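Local coordinates for protein putative secreted endoglycosylceramidase (Rhodococcus hoagii, PDB 6JYZ) that is an endogalactosylceramidase of glycoside hydrolase family 5, probably hydrolysing the glycosidic bond that joins a galactose-based glycan to ceramide, at residues D36-L41 and P410-G415; R105-V110 and A205-N210; G163-N168 and A175-A180; G195-T200 and G238-R243; L384-C389 and G396-F401. One frame throughout, in Å; residues are numbered along the deposited sequence.

Interaction 1: D36-L41 and P410-G415; sequences DGRTVL and PRAAPG. With IPA (isopropyl alcohol), chain C.
Thr39 and Ala413 form an antiparallel hydrogen-bonded pair, the centre of the pairing between 36-41 and 410-415. Thr39 N gives its proton to Ala413 O at 2.9 Å and Ala413 N returns one to Thr39 O at 3.0 Å. Val40 and Ala412 follow as a non-hydrogen-bonded pair with their side chains on a shared face. Beyond them Leu41 N reaches Arg411 O at 3.0 Å, although the chain is already turning its corner there: Arg411 and Ala412 both face Glu433 in a classic beta bulge.

Arg38 lays one face of its guanidinium on the methyl of Ala412; Ala412 CB lies 3.6 Å from Arg38 CZ, over the centre of the group. The bend at chi3 (-56°) folds the chain back over that methyl. The same group is salt-bridged from NE to Asp34 and from NH1 to Glu433. Val40 CG2 flanks the methyl too, 4.3 Å from Ala412 CB. At the corner Leu41 CD1 meets the ring of Pro410 at CG. Arg411 points away from the strand 38-40, and its NE grips the O2 of an isopropanol at 2.8 Å, NH2 adding a second bond; the alcohol probably came from the crystallisation liquor. One water ties Gly37 O, Thr39 OG1 and Gly415 N together, and a second bridges Thr39 O and Pro410 O.

Backbone bonds thus join the first long strand of the catalytic barrel to the C-terminal beta domain, and the two carboxylates around Arg38 probably keep its charge neutralised in a buried seam.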
# COMPACT_ATOMS: atom_id res chain seq x y z
N ASP A 36 -4.31 -22.51 6.49
CA ASP A 36 -5.34 -23.25 7.23
C ASP A 36 -6.65 -23.17 6.41
O ASP A 36 -7.72 -23.66 6.85
CB ASP A 36 -5.55 -22.66 8.64
CG ASP A 36 -4.35 -22.36 9.54
OD1 ASP A 36 -3.47 -23.24 9.59
OD2 ASP A 36 -4.34 -21.22 10.25
N GLY A 37 -6.66 -22.53 5.23
CA GLY A 37 -7.81 -22.44 4.35
C GLY A 37 -8.72 -21.24 4.62
O GLY A 37 -9.72 -21.14 3.90
N ARG A 38 -8.43 -20.39 5.58
CA ARG A 38 -9.33 -19.29 5.89
C ARG A 38 -9.16 -18.13 4.92
O ARG A 38 -8.04 -17.87 4.46
CB ARG A 38 -9.04 -18.76 7.28
CG ARG A 38 -9.21 -19.93 8.26
CD ARG A 38 -8.95 -19.53 9.68
NE ARG A 38 -7.65 -18.95 9.86
CZ ARG A 38 -7.31 -18.30 10.94
NH1 ARG A 38 -8.19 -18.16 11.94
NH2 ARG A 38 -6.12 -17.73 11.07
N THR A 39 -10.25 -17.51 4.52
CA THR A 39 -10.20 -16.29 3.74
C THR A 39 -9.74 -15.15 4.63
O THR A 39 -10.29 -14.94 5.74
CB THR A 39 -11.60 -15.98 3.22
OG1 THR A 39 -12.04 -17.10 2.45
CG2 THR A 39 -11.61 -14.74 2.38
N VAL A 40 -8.74 -14.38 4.18
CA VAL A 40 -8.15 -13.34 4.98
C VAL A 40 -8.46 -11.98 4.40
O VAL A 40 -8.12 -11.75 3.22
CB VAL A 40 -6.64 -13.61 5.16
CG1 VAL A 40 -5.99 -12.43 5.90
CG2 VAL A 40 -6.42 -14.91 5.95
N LEU A 41 -8.94 -11.04 5.19
CA LEU A 41 -9.08 -9.66 4.77
C LEU A 41 -7.96 -8.89 5.44
O LEU A 41 -7.88 -8.79 6.67
CB LEU A 41 -10.46 -9.10 5.20
CG LEU A 41 -11.69 -9.73 4.53
CD1 LEU A 41 -12.94 -9.07 5.05
CD2 LEU A 41 -11.61 -9.61 2.99
N PRO A 410 -14.30 -9.31 9.59
CA PRO A 410 -13.66 -10.61 9.84
C PRO A 410 -12.23 -10.57 9.31
O PRO A 410 -12.01 -10.38 8.08
CB PRO A 410 -14.53 -11.62 9.08
CG PRO A 410 -15.10 -10.78 7.92
CD PRO A 410 -15.29 -9.38 8.46
N ARG A 411 -11.25 -10.75 10.17
CA ARG A 411 -9.85 -10.88 9.77
C ARG A 411 -9.61 -12.17 9.01
O ARG A 411 -8.91 -12.20 7.96
CB ARG A 411 -8.93 -10.83 11.00
CG ARG A 411 -9.00 -9.52 11.77
CD ARG A 411 -8.36 -9.75 13.17
NE ARG A 411 -6.99 -10.26 13.14
CZ ARG A 411 -5.87 -9.56 13.36
NH1 ARG A 411 -5.90 -8.30 13.68
NH2 ARG A 411 -4.75 -10.22 13.21
N ALA A 412 -10.16 -13.27 9.49
CA ALA A 412 -9.97 -14.58 8.91
C ALA A 412 -11.23 -15.40 9.13
O ALA A 412 -11.76 -15.41 10.28
CB ALA A 412 -8.76 -15.28 9.52
N ALA A 413 -11.74 -16.03 8.08
CA ALA A 413 -12.98 -16.78 8.23
C ALA A 413 -13.01 -17.87 7.22
O ALA A 413 -12.72 -17.61 6.03
CB ALA A 413 -14.15 -15.89 8.07
N PRO A 414 -13.29 -19.13 7.57
CA PRO A 414 -13.26 -20.22 6.60
C PRO A 414 -14.43 -20.15 5.64
O PRO A 414 -15.60 -20.00 6.05
CB PRO A 414 -13.36 -21.50 7.47
CG PRO A 414 -14.10 -21.05 8.61
CD PRO A 414 -13.69 -19.59 8.92
N GLY A 415 -14.21 -20.24 4.35
CA GLY A 415 -15.31 -20.23 3.39
C GLY A 415 -16.13 -18.97 3.50
O GLY A 415 -17.34 -19.04 3.30
C1 IPA C . -5.69 -12.75 9.99
C2 IPA C . -5.60 -13.56 11.29
C3 IPA C . -4.20 -13.85 11.74
O2 IPA C . -6.19 -12.83 12.37
O HOH W 1 -11.82 -19.80 2.86
O HOH W 2 -12.24 -12.91 6.64

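Interaction 2: R105-V110 and A205-N210; sequences RIREAV and AAEFRN
Arg107 reaches Glu207 because its CG stands anti to the backbone N (chi1 -175°) and the chain then bends at chi3 (-70°), which carries the guanidinium across to the type I turn from Ala206 to Arg209.

Both bonds across the contact come from Arg107 NH2. It gives one proton to Glu207 OE1 at 2.8 Å, a salt bridge on the anti lone pair of that oxygen, and the other to Glu207 O at 3.1 Å. Both acceptors lie close to the guanidinium plane, while the carboxylate is turned 59° from it. Arg107 NE adds a water at 2.9 Å that itself donates to Glu207 O, so the carbonyl is held twice from the same side chain.

Phe208 CZ lies over one face of the Arg107 guanidinium, the ring not far from parallel to it, and the edge of the ring is turned to helix 100-115. Arg107 CA sits at that edge, 3.8 Å from Phe208 CZ. Ile106 CG2 touches Phe208 CZ at 3.8 Å, and Val110 CG2 lies 4.1 Å from Phe208 CE1. Leu122 and Val214, on neighbouring barrel strands, also pack on this ring, so the contact sits on the outer layer of the (beta/alpha)8 barrel of family 5, where helices wrap the strands. Replacing Arg107 with a leucine would probably leave the Glu207 carboxylate without its charged mate and the backbone carbonyl of Glu207 with one bond fewer.

A salt bridge thus borders an aromatic, aliphatic core, and the turn is held through both the carboxylate and the backbone of Glu207.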
# COMPACT_ATOMS: atom_id res chain seq x y z
N ARG A 105 16.20 -2.38 10.18
CA ARG A 105 15.07 -1.53 10.56
C ARG A 105 13.78 -2.09 9.95
O ARG A 105 12.72 -2.05 10.63
CB ARG A 105 15.26 -0.12 10.01
CG ARG A 105 16.46 0.60 10.66
CD ARG A 105 16.85 1.92 10.04
NE ARG A 105 15.78 2.89 10.21
CZ ARG A 105 15.63 3.94 9.43
NH1 ARG A 105 16.39 4.11 8.36
NH2 ARG A 105 14.65 4.78 9.69
N ILE A 106 13.80 -2.58 8.73
CA ILE A 106 12.61 -3.24 8.14
C ILE A 106 12.22 -4.42 9.01
O ILE A 106 11.02 -4.62 9.33
CB ILE A 106 12.90 -3.67 6.70
CG1 ILE A 106 13.20 -2.45 5.83
CG2 ILE A 106 11.71 -4.45 6.15
CD1 ILE A 106 13.65 -2.80 4.42
N ARG A 107 13.17 -5.26 9.41
CA ARG A 107 12.85 -6.45 10.18
C ARG A 107 12.29 -6.06 11.53
O ARG A 107 11.33 -6.73 11.97
CB ARG A 107 14.13 -7.29 10.34
CG ARG A 107 13.84 -8.62 11.05
CD ARG A 107 15.07 -9.53 11.11
NE ARG A 107 15.39 -10.03 9.76
CZ ARG A 107 16.44 -9.72 9.02
NH1 ARG A 107 17.30 -8.80 9.42
NH2 ARG A 107 16.49 -10.23 7.79
N GLU A 108 12.76 -5.03 12.15
CA GLU A 108 12.17 -4.56 13.40
C GLU A 108 10.73 -4.12 13.19
O GLU A 108 9.88 -4.42 14.03
CB GLU A 108 13.04 -3.43 13.99
CG GLU A 108 12.49 -2.87 15.30
CD GLU A 108 13.32 -1.65 15.65
OE1 GLU A 108 13.34 -0.65 14.92
OE2 GLU A 108 14.06 -1.77 16.62
N ALA A 109 10.44 -3.39 12.10
CA ALA A 109 9.05 -3.02 11.82
C ALA A 109 8.20 -4.25 11.55
O ALA A 109 7.02 -4.30 12.04
CB ALA A 109 9.03 -2.09 10.60
N VAL A 110 8.67 -5.25 10.85
CA VAL A 110 7.92 -6.46 10.60
C VAL A 110 7.61 -7.13 11.92
O VAL A 110 6.50 -7.66 12.12
CB VAL A 110 8.68 -7.40 9.66
CG1 VAL A 110 8.05 -8.77 9.57
CG2 VAL A 110 8.73 -6.80 8.24
N ALA A 205 14.06 -10.29 -0.59
CA ALA A 205 13.18 -11.42 -0.36
C ALA A 205 13.92 -12.50 0.42
O ALA A 205 13.30 -13.21 1.24
CB ALA A 205 12.69 -11.98 -1.70
N ALA A 206 15.18 -12.72 0.13
CA ALA A 206 15.94 -13.72 0.88
C ALA A 206 15.91 -13.41 2.38
O ALA A 206 15.90 -14.38 3.18
CB ALA A 206 17.39 -13.83 0.36
N GLU A 207 15.90 -12.17 2.79
CA GLU A 207 15.90 -11.77 4.19
C GLU A 207 14.62 -12.10 4.90
O GLU A 207 14.59 -12.03 6.15
CB GLU A 207 16.17 -10.27 4.26
CG GLU A 207 17.52 -9.82 3.77
CD GLU A 207 18.66 -10.26 4.62
OE1 GLU A 207 18.55 -10.37 5.84
OE2 GLU A 207 19.73 -10.47 4.04
N PHE A 208 13.54 -12.44 4.17
CA PHE A 208 12.24 -12.70 4.77
C PHE A 208 11.64 -13.99 4.26
O PHE A 208 10.44 -14.24 4.49
CB PHE A 208 11.31 -11.49 4.53
CG PHE A 208 11.74 -10.28 5.29
CD1 PHE A 208 11.52 -10.21 6.69
CD2 PHE A 208 12.46 -9.27 4.68
CE1 PHE A 208 11.97 -9.10 7.40
CE2 PHE A 208 12.93 -8.20 5.40
CZ PHE A 208 12.70 -8.11 6.78
N ARG A 209 12.44 -14.85 3.65
CA ARG A 209 11.91 -16.00 2.95
C ARG A 209 11.20 -17.02 3.85
O ARG A 209 10.38 -17.81 3.32
CB ARG A 209 12.99 -16.69 2.09
CG ARG A 209 14.08 -17.35 2.92
CD ARG A 209 15.13 -17.81 1.94
NE ARG A 209 16.22 -18.54 2.61
CZ ARG A 209 17.31 -18.00 3.12
NH1 ARG A 209 17.43 -16.69 3.23
NH2 ARG A 209 18.28 -18.80 3.60
N ASN A 210 11.53 -16.98 5.17
CA ASN A 210 10.84 -17.91 6.06
C ASN A 210 9.91 -17.19 7.02
O ASN A 210 9.47 -17.78 7.98
CB ASN A 210 11.87 -18.79 6.84
CG ASN A 210 12.29 -20.02 6.05
OD1 ASN A 210 11.44 -20.83 5.75
ND2 ASN A 210 13.54 -20.01 5.61
O HOH W 3 13.61 -12.10 8.79

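Interaction 3: G163-N168 and A175-A180; sequences GWTTCN and ASPAVA
Trp164 and Thr165 pack against Pro177 and Ala178 where a long loop after strand 119-124 returns to the first turn of helix 177-187, a local contact at the periphery of the catalytic domain. The two pieces run nearly antiparallel, 157° apart. The one direct hydrogen bond between them goes from Ala178 N to Thr165 O at 2.9 Å, its donor 36° above the carbonyl plane.

Ser176 is the N-cap: its OG accepts from Val179 N at 3.2 Å. The same OG donates to a water that donates in turn to Thr166 O. On the loop side Thr165 OG1 closes an ST turn by accepting from Cys167 N at 3.1 Å, and Cys167 itself is bonded to Cys141 by a disulfide. The CG2 methyl of Thr165 lies alongside the proline ring, 3.7 Å from Pro177 CG, because chi1 of 180° turns OG1 away from the backbone N.

Trp164 crosses the ring obliquely at its CB corner, Trp164 CE3 lying 3.8 Å from Pro177 CB. Ala178 CB touches both Trp164 O and the CG2 of Thr166, whose hydroxyl turns instead to Thr135. Cys167 O is buried without a hydrogen-bond partner in the model, meeting Pro177 CD at 3.2 Å.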
# COMPACT_ATOMS: atom_id res chain seq x y z
N GLY A 163 19.71 15.06 -18.71
CA GLY A 163 19.76 16.51 -18.60
C GLY A 163 18.40 17.15 -18.79
O GLY A 163 18.33 18.36 -18.75
N TRP A 164 17.32 16.39 -18.97
CA TRP A 164 16.02 17.00 -19.27
C TRP A 164 15.50 17.80 -18.08
O TRP A 164 15.81 17.48 -16.91
CB TRP A 164 15.04 15.88 -19.65
CG TRP A 164 15.29 15.21 -20.96
CD1 TRP A 164 16.45 15.20 -21.66
CD2 TRP A 164 14.39 14.41 -21.69
NE1 TRP A 164 16.29 14.46 -22.81
CE2 TRP A 164 15.03 13.94 -22.86
CE3 TRP A 164 13.06 14.02 -21.48
CZ2 TRP A 164 14.39 13.15 -23.82
CZ3 TRP A 164 12.40 13.26 -22.42
CH2 TRP A 164 13.06 12.83 -23.59
N THR A 165 14.68 18.80 -18.33
CA THR A 165 14.26 19.67 -17.25
C THR A 165 13.48 18.91 -16.18
O THR A 165 12.66 18.04 -16.47
CB THR A 165 13.42 20.84 -17.81
OG1 THR A 165 13.03 21.65 -16.69
CG2 THR A 165 12.19 20.44 -18.53
N THR A 166 13.79 19.29 -14.95
CA THR A 166 13.10 18.79 -13.75
C THR A 166 11.82 19.54 -13.47
O THR A 166 11.08 19.19 -12.52
CB THR A 166 14.02 18.91 -12.53
OG1 THR A 166 14.34 20.30 -12.35
CG2 THR A 166 15.27 18.10 -12.74
N CYS A 167 11.49 20.56 -14.24
CA CYS A 167 10.23 21.27 -14.06
C CYS A 167 9.08 20.52 -14.66
O CYS A 167 9.28 19.59 -15.44
CB CYS A 167 10.37 22.67 -14.64
SG CYS A 167 11.78 23.56 -13.89
N ASN A 168 7.87 20.82 -14.23
CA ASN A 168 6.72 20.01 -14.62
C ASN A 168 5.52 20.83 -15.10
O ASN A 168 5.49 22.06 -14.94
CB ASN A 168 6.33 19.08 -13.45
CG ASN A 168 6.02 19.82 -12.19
OD1 ASN A 168 5.22 20.76 -12.22
ND2 ASN A 168 6.59 19.42 -11.06
N ALA A 175 4.69 14.87 -14.08
CA ALA A 175 4.67 15.50 -15.40
C ALA A 175 5.92 16.33 -15.67
O ALA A 175 5.84 17.44 -16.16
CB ALA A 175 3.40 16.37 -15.47
N SER A 176 7.08 15.76 -15.37
CA SER A 176 8.36 16.38 -15.57
C SER A 176 9.10 15.57 -16.59
O SER A 176 9.18 14.32 -16.52
CB SER A 176 8.97 16.38 -14.20
OG SER A 176 10.30 16.02 -14.20
N PRO A 177 9.72 16.19 -17.62
CA PRO A 177 10.57 15.46 -18.57
C PRO A 177 11.65 14.64 -17.85
O PRO A 177 11.88 13.53 -18.26
CB PRO A 177 11.13 16.60 -19.47
CG PRO A 177 9.94 17.62 -19.45
CD PRO A 177 9.52 17.63 -17.97
N ALA A 178 12.29 15.19 -16.80
CA ALA A 178 13.35 14.43 -16.15
C ALA A 178 12.84 13.13 -15.53
O ALA A 178 13.51 12.10 -15.62
CB ALA A 178 13.99 15.28 -15.07
N VAL A 179 11.66 13.20 -14.90
CA VAL A 179 11.13 12.00 -14.24
C VAL A 179 10.77 10.99 -15.29
O VAL A 179 11.09 9.80 -15.14
CB VAL A 179 9.89 12.38 -13.41
CG1 VAL A 179 9.13 11.15 -12.87
CG2 VAL A 179 10.31 13.28 -12.24
N ALA A 180 10.12 11.42 -16.37
CA ALA A 180 9.75 10.49 -17.42
C ALA A 180 10.99 9.84 -18.06
O ALA A 180 11.00 8.63 -18.35
CB ALA A 180 8.90 11.20 -18.48
O HOH W 4 11.01 16.75 -11.50

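Interaction 4: G195-T200 and G238-R243; sequences GHLVQT and GRFYQR
Val198 packs between Phe240 and Arg243 where two outer helices of the (beta/alpha)8 barrel, 193-206 and 230-251, lie side by side. Their local axes come within 10.3 Å at a crossing angle of -41°.

The two methyls of Val198 do separate jobs. CG1, anti to the backbone N (chi1 169°), rests against the carbonyl of Arg243 at 3.7 Å from its O. CG2 fills the corner between the partners: it touches Arg243 CB, comes within 4.0 Å of Phe240 CE1, and lies over one face of the Arg243 guanidinium. Trimming Val198 to an alanine would probably open a gap between the Phe240 ring and the Arg243 chain, leaving both with less to lean on.

Phe240 reaches across, and its ring is met by Leu197, whose CD2 is 3.8 Å from Phe240 CZ; the two side chains cross at about a right angle. Phe186 meets the ring edge-to-face from outside the pair.

Arg243 bends at chi3 (67°) and runs along helix 193-206 toward its N-terminal end. Its charge is answered beyond the two segments, where NH1 makes a salt bridge with Asp189, whose other carboxylate oxygen accepts from Gly195 N. The absence of a side chain on Gly195 matters here: a beta carbon would come tight against the guanidinium, because Arg243 NH2 already lies 3.5 Å from Gly195 CA.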
# COMPACT_ATOMS: atom_id res chain seq x y z
N GLY A 195 18.42 -4.12 -13.70
CA GLY A 195 19.01 -5.36 -13.14
C GLY A 195 19.45 -5.11 -11.70
O GLY A 195 19.33 -6.03 -10.87
N HIS A 196 19.87 -3.90 -11.36
CA HIS A 196 20.18 -3.59 -9.97
C HIS A 196 18.95 -3.67 -9.06
O HIS A 196 19.03 -4.21 -7.97
CB HIS A 196 20.79 -2.20 -9.84
CG HIS A 196 22.25 -2.18 -10.14
ND1 HIS A 196 22.88 -1.91 -11.31
CD2 HIS A 196 23.19 -2.29 -9.21
CE1 HIS A 196 24.23 -1.95 -11.11
NE2 HIS A 196 24.41 -2.16 -9.83
N LEU A 197 17.82 -3.10 -9.48
CA LEU A 197 16.63 -3.22 -8.64
C LEU A 197 16.17 -4.67 -8.53
O LEU A 197 15.74 -5.12 -7.45
CB LEU A 197 15.49 -2.30 -9.14
CG LEU A 197 14.24 -2.37 -8.27
CD1 LEU A 197 14.57 -2.06 -6.79
CD2 LEU A 197 13.16 -1.41 -8.79
N VAL A 198 16.22 -5.43 -9.63
CA VAL A 198 15.85 -6.83 -9.57
C VAL A 198 16.71 -7.58 -8.55
O VAL A 198 16.17 -8.34 -7.73
CB VAL A 198 15.95 -7.44 -10.99
CG1 VAL A 198 15.84 -8.94 -10.96
CG2 VAL A 198 14.85 -6.87 -11.91
N GLN A 199 18.03 -7.37 -8.58
CA GLN A 199 18.91 -8.03 -7.62
C GLN A 199 18.62 -7.54 -6.22
O GLN A 199 18.62 -8.36 -5.28
CB GLN A 199 20.35 -7.77 -8.04
CG GLN A 199 21.34 -8.28 -6.97
CD GLN A 199 22.77 -8.15 -7.41
OE1 GLN A 199 23.34 -7.07 -7.46
NE2 GLN A 199 23.30 -9.26 -7.79
N THR A 200 18.36 -6.26 -6.01
CA THR A 200 18.03 -5.74 -4.69
C THR A 200 16.74 -6.42 -4.16
O THR A 200 16.68 -6.82 -2.99
CB THR A 200 17.91 -4.20 -4.73
OG1 THR A 200 19.21 -3.69 -5.02
CG2 THR A 200 17.34 -3.64 -3.45
N GLY A 238 5.19 -4.74 -17.07
CA GLY A 238 5.07 -6.19 -16.88
C GLY A 238 6.40 -6.88 -17.11
O GLY A 238 6.70 -7.87 -16.39
N ARG A 239 7.21 -6.45 -18.06
CA ARG A 239 8.51 -7.09 -18.31
C ARG A 239 9.39 -6.96 -17.08
O ARG A 239 10.07 -7.95 -16.70
CB ARG A 239 9.19 -6.42 -19.49
CG ARG A 239 10.39 -7.20 -20.01
CD ARG A 239 11.12 -6.43 -21.13
NE ARG A 239 10.26 -6.19 -22.29
CZ ARG A 239 10.13 -7.04 -23.31
NH1 ARG A 239 10.69 -8.23 -23.28
NH2 ARG A 239 9.34 -6.72 -24.33
N PHE A 240 9.37 -5.84 -16.39
CA PHE A 240 10.09 -5.67 -15.15
C PHE A 240 9.49 -6.61 -14.09
O PHE A 240 10.26 -7.31 -13.38
CB PHE A 240 10.01 -4.22 -14.67
CG PHE A 240 10.30 -4.08 -13.19
CD1 PHE A 240 11.57 -4.41 -12.69
CD2 PHE A 240 9.32 -3.68 -12.30
CE1 PHE A 240 11.87 -4.28 -11.30
CE2 PHE A 240 9.60 -3.60 -10.94
CZ PHE A 240 10.84 -3.91 -10.43
N TYR A 241 8.19 -6.68 -13.94
CA TYR A 241 7.64 -7.57 -12.93
C TYR A 241 8.08 -9.01 -13.18
O TYR A 241 8.41 -9.72 -12.20
CB TYR A 241 6.12 -7.52 -12.92
CG TYR A 241 5.49 -6.22 -12.50
CD1 TYR A 241 6.10 -5.34 -11.64
CD2 TYR A 241 4.21 -5.89 -12.95
CE1 TYR A 241 5.49 -4.13 -11.27
CE2 TYR A 241 3.55 -4.75 -12.56
CZ TYR A 241 4.18 -3.89 -11.70
OH TYR A 241 3.60 -2.74 -11.26
N GLN A 242 8.09 -9.46 -14.43
CA GLN A 242 8.48 -10.85 -14.70
C GLN A 242 9.92 -11.06 -14.26
O GLN A 242 10.23 -12.11 -13.65
CB GLN A 242 8.27 -11.09 -16.19
CG GLN A 242 8.70 -12.52 -16.58
CD GLN A 242 8.44 -12.75 -18.05
OE1 GLN A 242 9.02 -12.06 -18.88
NE2 GLN A 242 7.55 -13.69 -18.30
N ARG A 243 10.82 -10.14 -14.55
CA ARG A 243 12.22 -10.28 -14.11
C ARG A 243 12.30 -10.29 -12.59
O ARG A 243 13.04 -11.12 -12.03
CB ARG A 243 13.04 -9.12 -14.66
CG ARG A 243 13.37 -9.19 -16.13
CD ARG A 243 14.29 -8.03 -16.52
NE ARG A 243 15.65 -8.11 -15.92
CZ ARG A 243 16.73 -7.24 -16.16
NH1 ARG A 243 16.55 -6.18 -16.90
NH2 ARG A 243 17.96 -7.47 -15.68

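Interaction 5: L384-C389 and G396-F401; sequences LNRIDC and GLVEGF
Leu384, Asn385 and Leu397 lie side by side and point the same way, while Arg386 swings to the other face and folds over the backbone of Leu397 and Val398. Leu384 CD1 touches Leu397 CD2 at 4.0 Å. The same methyl of Leu397 also meets the amide oxygen of Asn385, with OD1 3.4 Å from CD2, and Asn385 and Leu397 are a non-hydrogen-bonded antiparallel pair. The amide is occupied at both ends: OD1 takes a proton from a water that also donates to Gly396 O, and ND2 binds Trp362 O.

Arg386 sets off with CG anti to the backbone N (chi1 -180°) and bends at chi3 (-64°), which brings its guanidinium above the opposite strand. One face lies against Val398 CG2, 4.2 Å from Arg386 NH2. Arg386 NH1 makes only a weak bond to Leu397 O, 3.3 Å long and bent to 129°; its stronger partner is Gln395 O. A water mends the geometry, accepting from NH1 at 2.8 Å and donating to Leu397 O. Gly396 gives the guanidinium room, and its positive phi suits a residue without a side chain.

Two backbone bonds hold the strands on either side of the Asn385-Leu397 pair: Arg386 N to Gly396 O at 3.0 Å, and Val398 N to Leu384 O at 2.8 Å. Val398 is then the N-cap of helix 399-405. Leu384 packs on Ala402 and Leu405 of that helix and Val398 on Pro336 of helix 336-353, while just past strand 385-387 of this beta hairpin Cys389 is joined to Cys366 by a disulfide.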
# COMPACT_ATOMS: atom_id res chain seq x y z
N LEU A 384 -5.22 10.87 9.09
CA LEU A 384 -5.57 9.82 10.04
C LEU A 384 -4.96 10.23 11.35
O LEU A 384 -5.72 10.52 12.29
CB LEU A 384 -5.14 8.43 9.54
CG LEU A 384 -5.42 7.30 10.52
CD1 LEU A 384 -6.88 7.28 11.03
CD2 LEU A 384 -5.07 5.93 9.92
N ASN A 385 -3.66 10.16 11.53
CA ASN A 385 -3.00 10.79 12.68
C ASN A 385 -2.65 12.21 12.30
O ASN A 385 -2.03 12.44 11.28
CB ASN A 385 -1.75 10.03 13.03
CG ASN A 385 -2.14 8.67 13.54
OD1 ASN A 385 -2.62 8.53 14.69
ND2 ASN A 385 -2.02 7.62 12.72
N ARG A 386 -3.10 13.16 13.12
CA ARG A 386 -2.85 14.55 12.91
C ARG A 386 -1.55 14.94 13.61
O ARG A 386 -1.28 14.54 14.77
CB ARG A 386 -3.95 15.26 13.69
CG ARG A 386 -3.84 16.78 13.57
CD ARG A 386 -4.89 17.52 14.41
NE ARG A 386 -6.23 17.20 13.89
CZ ARG A 386 -7.13 16.37 14.45
NH1 ARG A 386 -6.87 15.76 15.59
NH2 ARG A 386 -8.31 16.24 13.89
N ILE A 387 -0.66 15.55 12.80
CA ILE A 387 0.64 16.02 13.30
C ILE A 387 0.59 17.53 13.19
O ILE A 387 0.28 18.12 12.16
CB ILE A 387 1.81 15.39 12.50
CG1 ILE A 387 1.95 13.93 12.93
CG2 ILE A 387 3.14 16.18 12.62
CD1 ILE A 387 3.03 13.03 12.13
N ASP A 388 0.93 18.17 14.32
CA ASP A 388 1.04 19.62 14.33
C ASP A 388 2.39 20.05 13.71
O ASP A 388 3.42 19.40 13.98
CB ASP A 388 0.88 20.11 15.79
CG ASP A 388 0.69 21.63 15.83
OD1 ASP A 388 -0.09 22.16 14.99
OD2 ASP A 388 1.40 22.26 16.65
N CYS A 389 2.35 21.14 12.96
CA CYS A 389 3.59 21.67 12.36
C CYS A 389 3.87 23.12 12.76
O CYS A 389 2.94 23.91 12.85
CB CYS A 389 3.46 21.60 10.86
SG CYS A 389 3.35 19.87 10.29
N GLY A 396 -3.86 13.63 18.28
CA GLY A 396 -5.11 12.93 18.03
C GLY A 396 -5.29 12.45 16.59
O GLY A 396 -4.40 12.51 15.72
N LEU A 397 -6.48 11.91 16.38
CA LEU A 397 -6.89 11.28 15.14
C LEU A 397 -7.86 12.21 14.43
O LEU A 397 -8.60 13.01 15.02
CB LEU A 397 -7.68 10.00 15.43
CG LEU A 397 -6.84 8.82 15.95
CD1 LEU A 397 -7.75 7.73 16.55
CD2 LEU A 397 -6.02 8.16 14.85
N VAL A 398 -7.96 12.04 13.10
CA VAL A 398 -8.96 12.70 12.30
C VAL A 398 -10.18 11.80 12.40
O VAL A 398 -10.33 10.78 11.70
CB VAL A 398 -8.47 12.84 10.84
CG1 VAL A 398 -9.55 13.43 9.95
CG2 VAL A 398 -7.20 13.71 10.76
N GLU A 399 -11.06 12.12 13.36
CA GLU A 399 -12.01 11.12 13.84
C GLU A 399 -13.04 10.72 12.79
O GLU A 399 -13.42 9.54 12.78
CB GLU A 399 -12.73 11.70 15.08
CG GLU A 399 -11.82 11.80 16.30
CD GLU A 399 -11.36 10.51 16.95
OE1 GLU A 399 -11.83 9.36 16.54
OE2 GLU A 399 -10.49 10.62 17.90
N GLY A 400 -13.49 11.64 11.93
CA GLY A 400 -14.46 11.31 10.92
C GLY A 400 -13.98 10.22 9.95
O GLY A 400 -14.78 9.46 9.43
N PHE A 401 -12.64 10.20 9.68
CA PHE A 401 -12.09 9.16 8.83
C PHE A 401 -11.78 7.93 9.70
O PHE A 401 -12.06 6.83 9.27
CB PHE A 401 -10.85 9.69 8.11
CG PHE A 401 -11.14 10.74 7.06
CD1 PHE A 401 -12.36 10.84 6.41
CD2 PHE A 401 -10.12 11.61 6.73
CE1 PHE A 401 -12.55 11.78 5.40
CE2 PHE A 401 -10.30 12.53 5.69
CZ PHE A 401 -11.53 12.63 5.05
O HOH W 5 -2.31 10.77 16.46
O HOH W 6 -11.10 14.70 14.78
O HOH W 7 -9.04 14.77 17.12

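Interaction 1 closes the longest loop of the five, and the other four contacts are nested inside it. Interactions 2 and 4 share helix 193-206 and their segments alternate along the sequence, with centres about 19 Å apart, so that one helix is tied to 100-115 near its C-terminal end and to 230-251 near its start. Interaction 3 comes just before helix 193-206, at the start of helix 177-187, nested within interaction 2. Interaction 5 follows late in the chain, and helix 399-405 leads on to strand 409-414 of interaction 1. Interactions 1 and 3, with centres about 46 Å apart, lie on opposite sides of the chain's centre, spanning the molecule from the C-terminal beta domain to the barrel's far loops.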